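Local atomic coordinates of inositol monophosphatase family protein (PDB entry 4I3Y), a protein that probably catalyses the magnesium-dependent hydrolysis of inositol monophosphates to inositol and phosphate, a reaction inhibited by lithium. Residues 204-213 / 240-250; 97-108 / 187-195. All blocks are in the same frame, centred on the assembly; numbering follows the deposited sequence.

Contact 1: residues 204-213 / 240-250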
loop_
_atom_site.group_PDB
_atom_site.type_symbol
_atom_site.label_atom_id
_atom_site.label_comp_id
_atom_site.label_asym_id
_atom_site.label_seq_id
_atom_site.Cartn_x
_atom_site.Cartn_y
_atom_site.Cartn_z
ATOM N N GLY A 204 -1.706 -0.097 13.549
ATOM C CA GLY A 204 -2.174 -0.560 14.860
ATOM C C GLY A 204 -2.817 -1.913 14.795
ATOM O O GLY A 204 -2.630 -2.714 15.728
ATOM N N ALA A 205 -3.534 -2.209 13.707
ATOM C CA ALA A 205 -4.297 -3.450 13.646
ATOM C C ALA A 205 -4.721 -3.721 12.217
ATOM O O ALA A 205 -4.772 -2.794 11.397
ATOM C CB ALA A 205 -5.516 -3.414 14.615
ATOM N N HIS A 206 -4.927 -5.010 11.909
ATOM C CA HIS A 206 -5.471 -5.453 10.647
ATOM C C HIS A 206 -6.592 -6.413 10.985
ATOM O O HIS A 206 -6.452 -7.315 11.845
ATOM C CB HIS A 206 -4.456 -6.169 9.706
ATOM C CG HIS A 206 -5.101 -6.773 8.482
ATOM N ND1 HIS A 206 -5.723 -6.007 7.518
ATOM C CD2 HIS A 206 -5.179 -8.057 8.039
ATOM C CE1 HIS A 206 -6.215 -6.792 6.573
ATOM N NE2 HIS A 206 -5.904 -8.043 6.867
ATOM N N ILE A 207 -7.715 -6.224 10.323
ATOM C CA ILE A 207 -8.882 -7.124 10.564
ATOM C C ILE A 207 -9.210 -7.816 9.264
ATOM O O ILE A 207 -9.188 -7.146 8.196
ATOM C CB ILE A 207 -10.128 -6.282 10.910
ATOM C CG1 ILE A 207 -9.926 -5.574 12.258
ATOM C CG2 ILE A 207 -11.410 -7.117 10.869
ATOM C CD1 ILE A 207 -10.786 -4.312 12.364
ATOM N N ASN A 208 -9.500 -9.127 9.327
ATOM C CA ASN A 208 -10.099 -9.909 8.196
ATOM C C ASN A 208 -11.261 -10.770 8.795
ATOM O O ASN A 208 -11.027 -11.681 9.636
ATOM C CB ASN A 208 -9.073 -10.783 7.419
ATOM C CG ASN A 208 -9.698 -11.529 6.204
ATOM O OD1 ASN A 208 -10.858 -12.004 6.245
ATOM N ND2 ASN A 208 -8.904 -11.678 5.127
ATOM N N THR A 209 -12.488 -10.414 8.410
ATOM C CA THR A 209 -13.692 -11.001 9.039
ATOM C C THR A 209 -14.039 -12.369 8.489
ATOM O O THR A 209 -15.013 -12.952 8.883
ATOM C CB THR A 209 -14.977 -10.153 8.876
ATOM O OG1 THR A 209 -15.242 -9.987 7.477
ATOM C CG2 THR A 209 -14.806 -8.849 9.524
ATOM N N ASN A 210 -13.260 -12.869 7.551
ATOM C CA ASN A 210 -13.501 -14.193 7.070
ATOM C C ASN A 210 -12.285 -14.808 6.371
ATOM O O ASN A 210 -12.383 -15.165 5.191
ATOM C CB ASN A 210 -14.733 -14.168 6.164
ATOM C CG ASN A 210 -15.150 -15.557 5.712
ATOM O OD1 ASN A 210 -15.615 -15.738 4.568
ATOM N ND2 ASN A 210 -14.977 -16.554 6.593
ATOM N N PRO A 211 -11.143 -14.932 7.084
ATOM C CA PRO A 211 -9.990 -15.516 6.416
ATOM C C PRO A 211 -10.023 -17.050 6.359
ATOM O O PRO A 211 -10.590 -17.699 7.252
ATOM C CB PRO A 211 -8.826 -15.122 7.329
ATOM C CG PRO A 211 -9.418 -15.107 8.708
ATOM C CD PRO A 211 -10.857 -14.643 8.508
ATOM N N LYS A 212 -9.307 -17.605 5.396
ATOM C CA LYS A 212 -9.051 -19.042 5.345
ATOM C C LYS A 212 -7.831 -19.350 6.177
ATOM O O LYS A 212 -7.067 -18.432 6.496
ATOM C CB LYS A 212 -8.805 -19.461 3.916
ATOM C CG LYS A 212 -10.060 -19.232 3.081
ATOM C CD LYS A 212 -11.133 -20.298 3.323
ATOM C CE LYS A 212 -12.576 -19.788 3.285
ATOM N NZ LYS A 212 -12.688 -18.369 2.803
ATOM N N PRO A 213 -7.616 -20.641 6.496
ATOM C CA PRO A 213 -6.464 -21.050 7.301
ATOM C C PRO A 213 -5.116 -20.478 6.741
ATOM O O PRO A 213 -4.288 -19.981 7.533
ATOM C CB PRO A 213 -6.497 -22.595 7.176
ATOM C CG PRO A 213 -7.969 -22.878 7.119
ATOM C CD PRO A 213 -8.555 -21.770 6.256
ATOM N N HIS A 240 -5.907 -22.769 14.021
ATOM C CA HIS A 240 -5.128 -22.651 12.758
ATOM C C HIS A 240 -5.626 -23.594 11.678
ATOM O O HIS A 240 -5.347 -23.413 10.481
ATOM C CB HIS A 240 -3.627 -22.890 12.997
ATOM C CG HIS A 240 -3.286 -24.319 13.366
ATOM N ND1 HIS A 240 -3.477 -24.833 14.628
ATOM C CD2 HIS A 240 -2.758 -25.329 12.630
ATOM C CE1 HIS A 240 -3.094 -26.104 14.656
ATOM N NE2 HIS A 240 -2.621 -26.422 13.460
ATOM N N LEU A 241 -6.306 -24.660 12.068
ATOM C CA LEU A 241 -6.843 -25.598 11.046
ATOM C C LEU A 241 -8.082 -25.068 10.325
ATOM O O LEU A 241 -8.406 -25.479 9.227
ATOM C CB LEU A 241 -7.156 -26.944 11.702
ATOM C CG LEU A 241 -6.180 -28.123 11.668
ATOM C CD1 LEU A 241 -4.728 -27.742 11.372
ATOM C CD2 LEU A 241 -6.314 -29.019 12.900
ATOM N N LYS A 242 -8.791 -24.144 10.936
ATOM C CA LYS A 242 -10.063 -23.647 10.341
ATOM C C LYS A 242 -10.082 -22.136 10.174
ATOM O O LYS A 242 -9.335 -21.391 10.805
ATOM C CB LYS A 242 -11.252 -24.051 11.218
ATOM C CG LYS A 242 -11.246 -25.490 11.648
ATOM C CD LYS A 242 -11.315 -26.358 10.405
ATOM C CE LYS A 242 -11.524 -27.838 10.727
ATOM N NZ LYS A 242 -12.165 -28.494 9.538
ATOM N N GLY A 243 -10.934 -21.615 9.347
ATOM C CA GLY A 243 -11.061 -20.122 9.490
ATOM C C GLY A 243 -11.191 -19.607 10.949
ATOM O O GLY A 243 -11.349 -20.389 11.869
ATOM N N ALA A 244 -11.063 -18.301 11.167
ATOM C CA ALA A 244 -12.094 -17.581 11.966
ATOM C C ALA A 244 -11.965 -16.093 11.679
ATOM O O ALA A 244 -10.855 -15.649 11.319
ATOM C CB ALA A 244 -11.973 -17.853 13.470
ATOM N N PRO A 245 -13.067 -15.312 11.852
ATOM C CA PRO A 245 -12.931 -13.881 11.805
ATOM C C PRO A 245 -11.793 -13.495 12.757
ATOM O O PRO A 245 -11.724 -14.028 13.873
ATOM C CB PRO A 245 -14.313 -13.401 12.338
ATOM C CG PRO A 245 -15.280 -14.474 11.857
ATOM C CD PRO A 245 -14.461 -15.707 12.159
ATOM N N PHE A 246 -10.893 -12.616 12.325
ATOM C CA PHE A 246 -9.673 -12.414 13.073
ATOM C C PHE A 246 -9.175 -11.014 13.053
ATOM O O PHE A 246 -9.482 -10.244 12.153
ATOM C CB PHE A 246 -8.541 -13.426 12.616
ATOM C CG PHE A 246 -7.363 -12.796 11.890
ATOM C CD1 PHE A 246 -6.056 -12.979 12.369
ATOM C CD2 PHE A 246 -7.532 -12.005 10.724
ATOM C CE1 PHE A 246 -4.965 -12.386 11.721
ATOM C CE2 PHE A 246 -6.439 -11.443 10.068
ATOM C CZ PHE A 246 -5.160 -11.593 10.571
ATOM N N ILE A 247 -8.404 -10.681 14.096
ATOM C CA ILE A 247 -7.664 -9.461 14.176
ATOM C C ILE A 247 -6.199 -9.799 14.514
ATOM O O ILE A 247 -5.937 -10.685 15.306
ATOM C CB ILE A 247 -8.245 -8.516 15.268
ATOM C CG1 ILE A 247 -7.373 -7.257 15.392
ATOM C CG2 ILE A 247 -8.367 -9.262 16.625
ATOM C CD1 ILE A 247 -8.030 -6.064 16.122
ATOM N N ILE A 248 -5.248 -9.172 13.843
ATOM C CA ILE A 248 -3.873 -9.064 14.403
ATOM C C ILE A 248 -3.657 -7.598 14.832
ATOM O O ILE A 248 -3.935 -6.678 14.049
ATOM C CB ILE A 248 -2.791 -9.582 13.435
ATOM C CG1 ILE A 248 -1.416 -9.538 14.139
ATOM C CG2 ILE A 248 -2.877 -8.852 12.072
ATOM C CD1 ILE A 248 -0.392 -10.322 13.347
ATOM N N SER A 249 -3.205 -7.369 16.076
ATOM C CA SER A 249 -3.165 -6.009 16.618
ATOM C C SER A 249 -2.022 -5.758 17.538
ATOM O O SER A 249 -1.547 -6.650 18.269
ATOM C CB SER A 249 -4.487 -5.714 17.379
ATOM O OG SER A 249 -4.373 -4.566 18.203
ATOM N N ASN A 250 -1.530 -4.538 17.505
ATOM C CA ASN A 250 -0.716 -4.025 18.600
ATOM C C ASN A 250 -1.430 -4.278 19.976
ATOM O O ASN A 250 -2.655 -4.174 20.041
ATOM C CB ASN A 250 -0.527 -2.523 18.378
ATOM C CG ASN A 250 0.558 -1.926 19.267
ATOM O OD1 ASN A 250 0.348 -1.709 20.470
ATOM N ND2 ASN A 250 1.721 -1.613 18.655
HETATM O O HOH W 1 -4.077 -20.858 10.220
#
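Two neighbouring antiparallel strands of the C-terminal mixed sheet, 205-208 and 246-249, make this contact, running at 170° with their axes 4.7 Å apart. His206 and Ile248 form a hydrogen-bonded pair, His206 N reaching Ile248 O at 2.9 Å and Ile248 N answering to His206 O. Asn208 and Phe246 repeat the pattern, and Asn250 N closes the other end on Gly204 O. On the face that carries Ala205, Ile207, Ile247 and Ser249, CD1 of Ile247 lies 4.0 Å from Ala205 CB; CG1 of Ile247 is anti to the backbone N (chi1 176°), which carries that methyl across to the neighbouring strand, and helix 254-262 covers this side. On the other face the Phe246 ring turns its CD2-CE2 edge to strand 205-208, with Asn208 O at that edge in the ring plane and CE2 3.8 Å from Asn208 CB; CE2 also lies 4.1 Å from CD2 of the His206 ring, which it meets obliquely. His206 ND1 is hydrogen-bonded to Ser164 OG on the next strand, 162-164. Beyond Asn208 the pairing gives way to an Asx turn: OD1 accepts from Asn210 N at 2.9 Å, in the carbonyl plane. Further out a water donates to both Pro213 O and His240 O. Backbone bonds thus fix the strand register, while the proline-rich continuations meet mainly through ring carbons, carbonyls and this water.

Contact 2: residues 97-108 / 187-195; sequences DGTANLVKQQED and LVGACGLDS. With PO4 (phosphate ion), chain C; GOL (glycerol), chain E.
Asp97 OD2 takes the N-H of Gly192 N at 2.8 Å, almost straight at 175° and nearly along the C-O axis of the carboxylate. Its CG stands anti to the backbone N (chi1 174°), and this carries the carboxylate to the first turn of helix 191-200. At the other oxygen, O3 of a bound glycerol donates to OD1 and accepts from Cys191 N at 2.7 Å. A phosphate ion sits over the start of helix 99-105, PO4 O2 accepting from Gly98 N and, at 3.0 Å, from Thr99 N; both molecules probably come from the crystallisation liquor. Asn101 ND2 spends itself on two carbonyls: Asp108 O of its own segment at 2.8 Å, close to the amide plane, and Val188 O across the contact at 3.0 Å, bent to 139° and tilted from that plane. Asn101 OD1 turns to Arg186 of the second subunit. Van der Waals contacts lie beside these bonds, methyls of Val188, Leu193 and Ala190 meeting Asp108. Val188 CG1 lies 3.7 Å from Asp108 CG, the two side chains crossing at about a right angle, and Leu193 CD1 reaches the Asp108 backbone. Ala190 CB rests 3.6 Å from Asp108 O and also near Gly98, whose positive phi is a conformation that calls for glycine. Asp108 OD2 carries a salt bridge to Arg197 of the second subunit. The contact therefore joins helix 99-105, which follows strand 89-97, to the start of helix 191-200, with strand 110-117 beside Asp97 and Leu193 and strand 205-208 beside Cys191.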
loop_
_atom_site.group_PDB
_atom_site.type_symbol
_atom_site.label_atom_id
_atom_site.label_comp_id
_atom_site.label_asym_id
_atom_site.label_seq_id
_atom_site.Cartn_x
_atom_site.Cartn_y
_atom_site.Cartn_z
ATOM N N ASP A 97 -0.791 -14.920 -1.669
ATOM C CA ASP A 97 -1.780 -14.266 -0.853
ATOM C C ASP A 97 -1.885 -12.846 -1.443
ATOM O O ASP A 97 -0.885 -12.217 -1.627
ATOM C CB ASP A 97 -1.431 -14.254 0.622
ATOM C CG ASP A 97 -2.457 -13.421 1.431
ATOM O OD1 ASP A 97 -3.653 -13.772 1.340
ATOM O OD2 ASP A 97 -2.062 -12.461 2.134
ATOM N N GLY A 98 -3.094 -12.374 -1.747
ATOM C CA GLY A 98 -3.279 -11.183 -2.578
ATOM C C GLY A 98 -3.237 -11.431 -4.091
ATOM O O GLY A 98 -2.657 -10.637 -4.858
ATOM N N THR A 99 -3.880 -12.509 -4.538
ATOM C CA THR A 99 -4.024 -12.801 -5.971
ATOM C C THR A 99 -4.629 -11.627 -6.754
ATOM O O THR A 99 -4.215 -11.356 -7.877
ATOM C CB THR A 99 -4.845 -14.104 -6.177
ATOM O OG1 THR A 99 -4.264 -15.133 -5.351
ATOM C CG2 THR A 99 -4.770 -14.565 -7.597
ATOM N N ALA A 100 -5.610 -10.911 -6.164
ATOM C CA ALA A 100 -6.228 -9.788 -6.878
ATOM C C ALA A 100 -5.157 -8.737 -7.157
ATOM O O ALA A 100 -5.059 -8.254 -8.255
ATOM C CB ALA A 100 -7.440 -9.194 -6.097
ATOM N N ASN A 101 -4.310 -8.432 -6.159
ATOM C CA ASN A 101 -3.228 -7.468 -6.350
ATOM C C ASN A 101 -2.207 -7.996 -7.334
ATOM O O ASN A 101 -1.675 -7.231 -8.133
ATOM C CB ASN A 101 -2.503 -7.184 -5.022
ATOM C CG ASN A 101 -3.287 -6.294 -4.119
ATOM O OD1 ASN A 101 -4.256 -5.640 -4.545
ATOM N ND2 ASN A 101 -2.914 -6.276 -2.857
ATOM N N LEU A 102 -1.873 -9.281 -7.263
ATOM C CA LEU A 102 -1.006 -9.857 -8.343
ATOM C C LEU A 102 -1.528 -9.581 -9.746
ATOM O O LEU A 102 -0.771 -9.119 -10.623
ATOM C CB LEU A 102 -0.816 -11.387 -8.128
ATOM C CG LEU A 102 -0.196 -12.173 -9.296
ATOM C CD1 LEU A 102 1.164 -11.630 -9.601
ATOM C CD2 LEU A 102 -0.150 -13.675 -9.094
ATOM N N VAL A 103 -2.827 -9.846 -9.972
ATOM C CA VAL A 103 -3.432 -9.755 -11.296
ATOM C C VAL A 103 -3.539 -8.304 -11.713
ATOM O O VAL A 103 -3.149 -7.946 -12.834
ATOM C CB VAL A 103 -4.854 -10.453 -11.329
ATOM C CG1 VAL A 103 -5.640 -10.132 -12.597
ATOM C CG2 VAL A 103 -4.741 -11.962 -11.189
ATOM N N LYS A 104 -4.126 -7.468 -10.839
ATOM C CA LYS A 104 -4.343 -6.040 -11.171
ATOM C C LYS A 104 -3.073 -5.187 -11.092
ATOM O O LYS A 104 -2.959 -4.178 -11.782
ATOM C CB LYS A 104 -5.445 -5.422 -10.282
ATOM C CG LYS A 104 -6.805 -6.098 -10.412
ATOM C CD LYS A 104 -7.375 -5.996 -11.835
ATOM C CE LYS A 104 -8.553 -6.985 -12.039
ATOM N NZ LYS A 104 -9.245 -6.738 -13.345
ATOM N N GLN A 105 -2.115 -5.547 -10.234
ATOM C CA GLN A 105 -1.053 -4.608 -9.985
ATOM C C GLN A 105 0.343 -5.169 -10.134
ATOM O O GLN A 105 1.333 -4.383 -10.195
ATOM C CB GLN A 105 -1.177 -4.024 -8.570
ATOM C CG GLN A 105 -2.556 -3.414 -8.177
ATOM C CD GLN A 105 -2.383 -2.613 -6.870
ATOM O OE1 GLN A 105 -2.883 -3.009 -5.776
ATOM N NE2 GLN A 105 -1.593 -1.548 -6.952
ATOM N N GLN A 106 0.468 -6.496 -10.083
ATOM C CA GLN A 106 1.793 -7.132 -9.962
ATOM C C GLN A 106 2.615 -6.559 -8.817
ATOM O O GLN A 106 3.831 -6.463 -8.898
ATOM C CB GLN A 106 2.575 -7.059 -11.273
ATOM C CG GLN A 106 2.045 -8.056 -12.261
ATOM C CD GLN A 106 1.744 -7.435 -13.566
ATOM O OE1 GLN A 106 1.279 -6.269 -13.631
ATOM N NE2 GLN A 106 1.980 -8.198 -14.646
ATOM N N GLU A 107 1.950 -6.251 -7.714
ATOM C CA GLU A 107 2.626 -5.671 -6.597
ATOM C C GLU A 107 1.736 -5.942 -5.409
ATOM O O GLU A 107 0.549 -6.217 -5.585
ATOM C CB GLU A 107 2.791 -4.153 -6.768
ATOM C CG GLU A 107 3.719 -3.574 -5.724
ATOM C CD GLU A 107 4.139 -2.142 -6.014
ATOM O OE1 GLU A 107 3.909 -1.625 -7.117
ATOM O OE2 GLU A 107 4.762 -1.541 -5.127
ATOM N N ASP A 108 2.286 -5.833 -4.213
ATOM C CA ASP A 108 1.431 -6.029 -2.997
ATOM C C ASP A 108 0.817 -7.419 -2.912
ATOM O O ASP A 108 -0.403 -7.580 -2.633
ATOM C CB ASP A 108 0.364 -4.917 -2.847
ATOM C CG ASP A 108 1.009 -3.571 -2.545
ATOM O OD1 ASP A 108 2.181 -3.592 -2.096
ATOM O OD2 ASP A 108 0.378 -2.514 -2.714
ATOM N N LEU A 187 -5.074 0.507 3.244
ATOM C CA LEU A 187 -5.202 -0.918 2.903
ATOM C C LEU A 187 -4.213 -1.350 1.876
ATOM O O LEU A 187 -4.235 -0.855 0.721
ATOM C CB LEU A 187 -6.628 -1.271 2.481
ATOM C CG LEU A 187 -6.931 -2.716 2.040
ATOM C CD1 LEU A 187 -6.797 -3.754 3.173
ATOM C CD2 LEU A 187 -8.360 -2.773 1.571
ATOM N N VAL A 188 -3.368 -2.308 2.234
ATOM C CA VAL A 188 -2.467 -2.946 1.217
ATOM C C VAL A 188 -3.263 -3.967 0.337
ATOM O O VAL A 188 -3.069 -4.039 -0.893
ATOM C CB VAL A 188 -1.264 -3.661 1.899
ATOM C CG1 VAL A 188 -0.335 -4.254 0.870
ATOM C CG2 VAL A 188 -0.480 -2.697 2.825
ATOM N N GLY A 189 -4.100 -4.778 0.988
ATOM C CA GLY A 189 -4.943 -5.725 0.294
ATOM C C GLY A 189 -4.442 -7.161 0.165
ATOM O O GLY A 189 -5.049 -7.989 -0.555
ATOM N N ALA A 190 -3.332 -7.463 0.837
ATOM C CA ALA A 190 -2.919 -8.838 1.063
ATOM C C ALA A 190 -2.885 -9.091 2.564
ATOM O O ALA A 190 -2.161 -8.440 3.267
ATOM C CB ALA A 190 -1.524 -9.075 0.424
ATOM N N CYS A 191 -3.630 -10.071 3.069
ATOM C CA CYS A 191 -3.678 -10.332 4.519
ATOM C C CYS A 191 -2.283 -10.424 5.145
ATOM O O CYS A 191 -2.026 -9.849 6.189
ATOM C CB CYS A 191 -4.445 -11.622 4.828
ATOM S SG CYS A 191 -4.719 -11.887 6.594
ATOM N N GLY A 192 -1.398 -11.204 4.527
ATOM C CA GLY A 192 -0.065 -11.323 5.073
ATOM C C GLY A 192 0.718 -10.049 5.092
ATOM O O GLY A 192 1.533 -9.859 5.957
ATOM N N LEU A 193 0.514 -9.167 4.113
ATOM C CA LEU A 193 1.257 -7.916 4.098
ATOM C C LEU A 193 0.679 -6.884 5.066
ATOM O O LEU A 193 1.427 -6.138 5.779
ATOM C CB LEU A 193 1.251 -7.326 2.660
ATOM C CG LEU A 193 2.133 -8.201 1.717
ATOM C CD1 LEU A 193 2.161 -7.502 0.360
ATOM C CD2 LEU A 193 3.568 -8.496 2.204
ATOM N N ASP A 194 -0.649 -6.769 5.066
ATOM C CA ASP A 194 -1.271 -5.871 6.017
ATOM C C ASP A 194 -0.914 -6.394 7.432
ATOM O O ASP A 194 -0.741 -5.581 8.374
ATOM C CB ASP A 194 -2.814 -5.857 5.859
ATOM C CG ASP A 194 -3.304 -5.047 4.658
ATOM O OD1 ASP A 194 -3.375 -3.768 4.732
ATOM O OD2 ASP A 194 -3.713 -5.730 3.659
ATOM N N SER A 195 -0.774 -7.730 7.608
ATOM C CA SER A 195 -0.367 -8.253 8.966
ATOM C C SER A 195 1.020 -7.835 9.335
ATOM O O SER A 195 1.282 -7.404 10.465
ATOM C CB SER A 195 -0.488 -9.759 9.056
ATOM O OG SER A 195 -1.850 -10.086 8.863
HETATM P P PO4 C . -5.741 -15.287 -2.082
HETATM O O1 PO4 C . -7.215 -15.639 -1.847
HETATM O O2 PO4 C . -5.555 -13.792 -2.445
HETATM O O3 PO4 C . -5.057 -15.609 -0.775
HETATM O O4 PO4 C . -5.277 -16.105 -3.331
HETATM C C1 GOL E . -7.434 -9.941 1.206
HETATM O O1 GOL E . -7.746 -9.165 0.048
HETATM C C2 GOL E . -7.114 -11.284 0.593
HETATM O O2 GOL E . -8.350 -11.829 0.155
HETATM C C3 GOL E . -6.523 -12.150 1.676
HETATM O O3 GOL E . -5.145 -11.827 1.610
HETATM O O HOH W 2 -5.315 -8.636 -3.285
HETATM O O HOH W 3 -2.217 -2.301 -2.901
#

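Helix 191-200 connects the two contacts: its first turn belongs to contact 2, and it then leads into strand 205-208 of contact 1. Their centres lie 16 Å apart, yet side chains touch, with His206 ND1 3.4 Å from Asp194 CB and Phe246 CE2 3.9 Å from Cys191 SG, so the helix covers the His206 and Phe246 face of the sheet. Contact 2 is nearer the metal site, probably the active site: the Asp97 side chain is about 5 Å from a bound magnesium ion; Glu76, Asp94 and Ile96 bind magnesium in this structure. In contact 1 the Asn208 side chain is about 10 Å from magnesium, and Lys212 N bonds Asp215, whose carboxylate comes close to Asp97.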